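Local structure of lipoprotein (Klebsiella pneumoniae subsp. pneumoniae, 4HWM) at residues 44-47 against 48-52. The protein is a bacterial lipoprotein of the YedD-like family whose function is unknown. Residues are numbered along the deposited sequence; the frame is centred on the assembly and turned at random. Where two conformers were deposited one is given.
Sequences IVTK and EGDTF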
ATOM      1  N   ILE A  44      -2.467  -1.656  -1.939  1.00 10.74           N
ATOM      2  CA  ILE A  44      -3.628  -2.486  -1.570  1.00 11.04           C
ATOM      3  C   ILE A  44      -3.788  -2.418  -0.063  1.00 10.03           C
ATOM      4  O   ILE A  44      -2.807  -2.532   0.660  1.00 11.43           O
ATOM      5  CB  ILE A  44      -3.450  -3.975  -1.993  1.00 11.59           C
ATOM      6  CG1 ILE A  44      -3.093  -4.078  -3.486  1.00 13.92           C
ATOM      7  CG2 ILE A  44      -4.673  -4.810  -1.577  1.00 13.50           C
ATOM      8  CD1 ILE A  44      -2.893  -5.504  -3.987  1.00 17.64           C
ATOM      9  N   VAL A  45      -5.029  -2.199   0.390  1.00 10.03           N
ATOM     10  CA  VAL A  45      -5.332  -2.270   1.819  1.00 12.04           C
ATOM     11  C   VAL A  45      -6.519  -3.214   1.964  1.00 11.06           C
ATOM     12  O   VAL A  45      -7.589  -2.940   1.416  1.00 13.11           O
ATOM     13  CB  VAL A  45      -5.675  -0.891   2.421  1.00 11.97           C
ATOM     14  CG1 VAL A  45      -6.008  -1.013   3.923  1.00 13.50           C
ATOM     15  CG2 VAL A  45      -4.542   0.110   2.212  1.00 12.77           C
ATOM     16  N   THR A  46      -6.334  -4.341   2.636  1.00 11.48           N
ATOM     17  CA  THR A  46      -7.459  -5.279   2.853  1.00 12.88           C
ATOM     18  C   THR A  46      -8.250  -4.827   4.084  1.00 13.39           C
ATOM     19  O   THR A  46      -7.746  -4.053   4.919  1.00 12.54           O
ATOM     20  CB  THR A  46      -7.021  -6.717   3.050  1.00 13.69           C
ATOM     21  OG1 THR A  46      -6.433  -6.860   4.344  1.00 13.47           O
ATOM     22  CG2 THR A  46      -6.046  -7.171   1.940  1.00 13.31           C
ATOM     23  N   LYS A  47      -9.458  -5.371   4.236  1.00 14.56           N
ATOM     24  CA  LYS A  47     -10.265  -4.973   5.391  0.50 15.80           C
ATOM     25  C   LYS A  47      -9.566  -5.335   6.709  1.00 14.49           C
ATOM     26  O   LYS A  47      -9.665  -4.579   7.685  1.00 16.16           O
ATOM     27  CB  LYS A  47     -11.706  -5.516   5.314  0.50 17.68           C
ATOM     28  CG  LYS A  47     -11.877  -7.025   5.493  0.50 19.37           C
ATOM     29  CD  LYS A  47     -13.374  -7.407   5.607  0.50 19.96           C
ATOM     30  CE  LYS A  47     -13.555  -8.886   5.898  0.50 20.61           C
ATOM     31  NZ  LYS A  47     -12.932  -9.792   4.876  0.50 18.29           N
ATOM     32  N   GLU A  48      -8.837  -6.440   6.731  1.00 14.76           N
ATOM     33  CA  GLU A  48      -8.123  -6.883   7.926  1.00 16.71           C
ATOM     34  C   GLU A  48      -6.847  -6.095   8.211  1.00 15.49           C
ATOM     35  O   GLU A  48      -6.249  -6.252   9.284  1.00 18.39           O
ATOM     36  CB  GLU A  48      -7.793  -8.381   7.801  1.00 18.54           C
ATOM     37  CG  GLU A  48      -9.036  -9.276   7.746  1.00 22.89           C
ATOM     38  CD  GLU A  48      -9.626  -9.448   6.354  1.00 27.35           C
ATOM     39  OE1 GLU A  48      -9.039  -8.951   5.359  1.00 24.64           O
ATOM     40  OE2 GLU A  48     -10.701 -10.091   6.246  1.00 30.00           O
ATOM     41  N   GLY A  49      -6.411  -5.246   7.268  1.00 14.26           N
ATOM     42  CA  GLY A  49      -5.217  -4.442   7.496  1.00 14.39           C
ATOM     43  C   GLY A  49      -3.948  -4.987   6.891  1.00 13.18           C
ATOM     44  O   GLY A  49      -2.879  -4.468   7.178  1.00 15.06           O
ATOM     45  N   ASP A  50      -4.033  -6.008   6.037  1.00 12.78           N
ATOM     46  CA  ASP A  50      -2.860  -6.392   5.247  1.00 11.95           C
ATOM     47  C   ASP A  50      -2.713  -5.381   4.104  1.00 12.49           C
ATOM     48  O   ASP A  50      -3.696  -4.852   3.593  1.00 13.19           O
ATOM     49  CB  ASP A  50      -2.976  -7.785   4.702  1.00 12.47           C
ATOM     50  CG  ASP A  50      -2.911  -8.840   5.771  1.00 15.42           C
ATOM     51  OD1 ASP A  50      -1.825  -9.112   6.285  1.00 19.43           O
ATOM     52  OD2 ASP A  50      -3.971  -9.402   6.127  1.00 21.03           O
ATOM     53  N   THR A  51      -1.470  -5.105   3.725  1.00 11.47           N
ATOM     54  CA  THR A  51      -1.211  -4.161   2.670  1.00 11.31           C
ATOM     55  C   THR A  51      -0.229  -4.692   1.653  1.00 10.18           C
ATOM     56  O   THR A  51       0.489  -5.673   1.901  1.00 10.77           O
ATOM     57  CB  THR A  51      -0.659  -2.859   3.238  1.00 11.20           C
ATOM     58  OG1 THR A  51       0.659  -3.099   3.732  1.00 11.87           O
ATOM     59  CG2 THR A  51      -1.589  -2.260   4.352  1.00 13.07           C
ATOM     60  N   PHE A  52      -0.159  -3.989   0.532  1.00  9.96           N
ATOM     61  CA  PHE A  52       0.801  -4.317  -0.524  1.00  9.87           C
ATOM     62  C   PHE A  52       1.159  -3.048  -1.249  1.00 10.41           C
ATOM     63  O   PHE A  52       0.268  -2.375  -1.791  1.00 11.26           O
ATOM     64  CB  PHE A  52       0.165  -5.318  -1.495  1.00 10.96           C
ATOM     65  CG  PHE A  52       1.146  -6.051  -2.378  1.00 12.08           C
ATOM     66  CD1 PHE A  52       2.073  -6.911  -1.829  1.00 14.52           C
ATOM     67  CD2 PHE A  52       1.128  -5.879  -3.752  1.00 11.61           C
ATOM     68  CE1 PHE A  52       2.935  -7.626  -2.654  1.00 13.14           C
ATOM     69  CE2 PHE A  52       1.998  -6.561  -4.565  1.00 13.69           C
ATOM     70  CZ  PHE A  52       2.921  -7.410  -4.018  1.00 13.42           C
TER
HETATM   71  O   HOH W   1      -6.110  -9.617   4.578  1.00 19.69           O
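The tight hairpin between strands 40-45 and 50-56 of the antiparallel barrel turns through Thr46 to Gly49, a type I beta turn closed by Gly49 N bonding to Thr46 O at 3.0 Å. This donor stands well above the carbonyl plane, 62° out of it. Gly49, at positive phi, carries the chain out of the turn into the returning strand. There Thr46 N meets Asp50 O at 2.9 Å in a nearly straight bond, followed by the hydrogen-bonded pair Ile44 and Phe52, joined in both directions.

The side chain of Thr46 ties the turn together a second time. With chi1 at 73°, OG1 sits between its own backbone N and carbonyl carbon and faces the returning chain, where it accepts a bent bond from Asp50 N at 3.1 Å. The same hydroxyl donates to a water 2.8 Å from OG1, and this water in turn donates to Glu48 OE1 and Asp50 OD2, linking the side chains of Thr46, Glu48 and Asp50. Asp50 OD2 also forms a salt bridge with Lys14, so the carboxylate has a charged partner beyond the hairpin.

Farther out, Lys47 and Glu48 run alongside each other. In the conformer given, one of two for Lys47, a bend at the end of the lysine chain (chi4 -58°) brings NZ to the syn side of Glu48 OE2, 2.6 Å away and somewhat out of the carboxylate plane, in a salt bridge that need not hold in the other.

Farther along the strands, Ile44 CB lies 3.9 Å from Phe52 CB, while Ile44 CD1 approaches the ring obliquely. Both residues face helix 108-118, where Trp114 touches each. Val45 and Thr51 lie on the other face of the sheet, where both touch Leu67 of strand 60-70. The whole is a 3:5 hairpin, a type I turn with a G1 beta bulge, joining sequential strands of the up-and-down barrel.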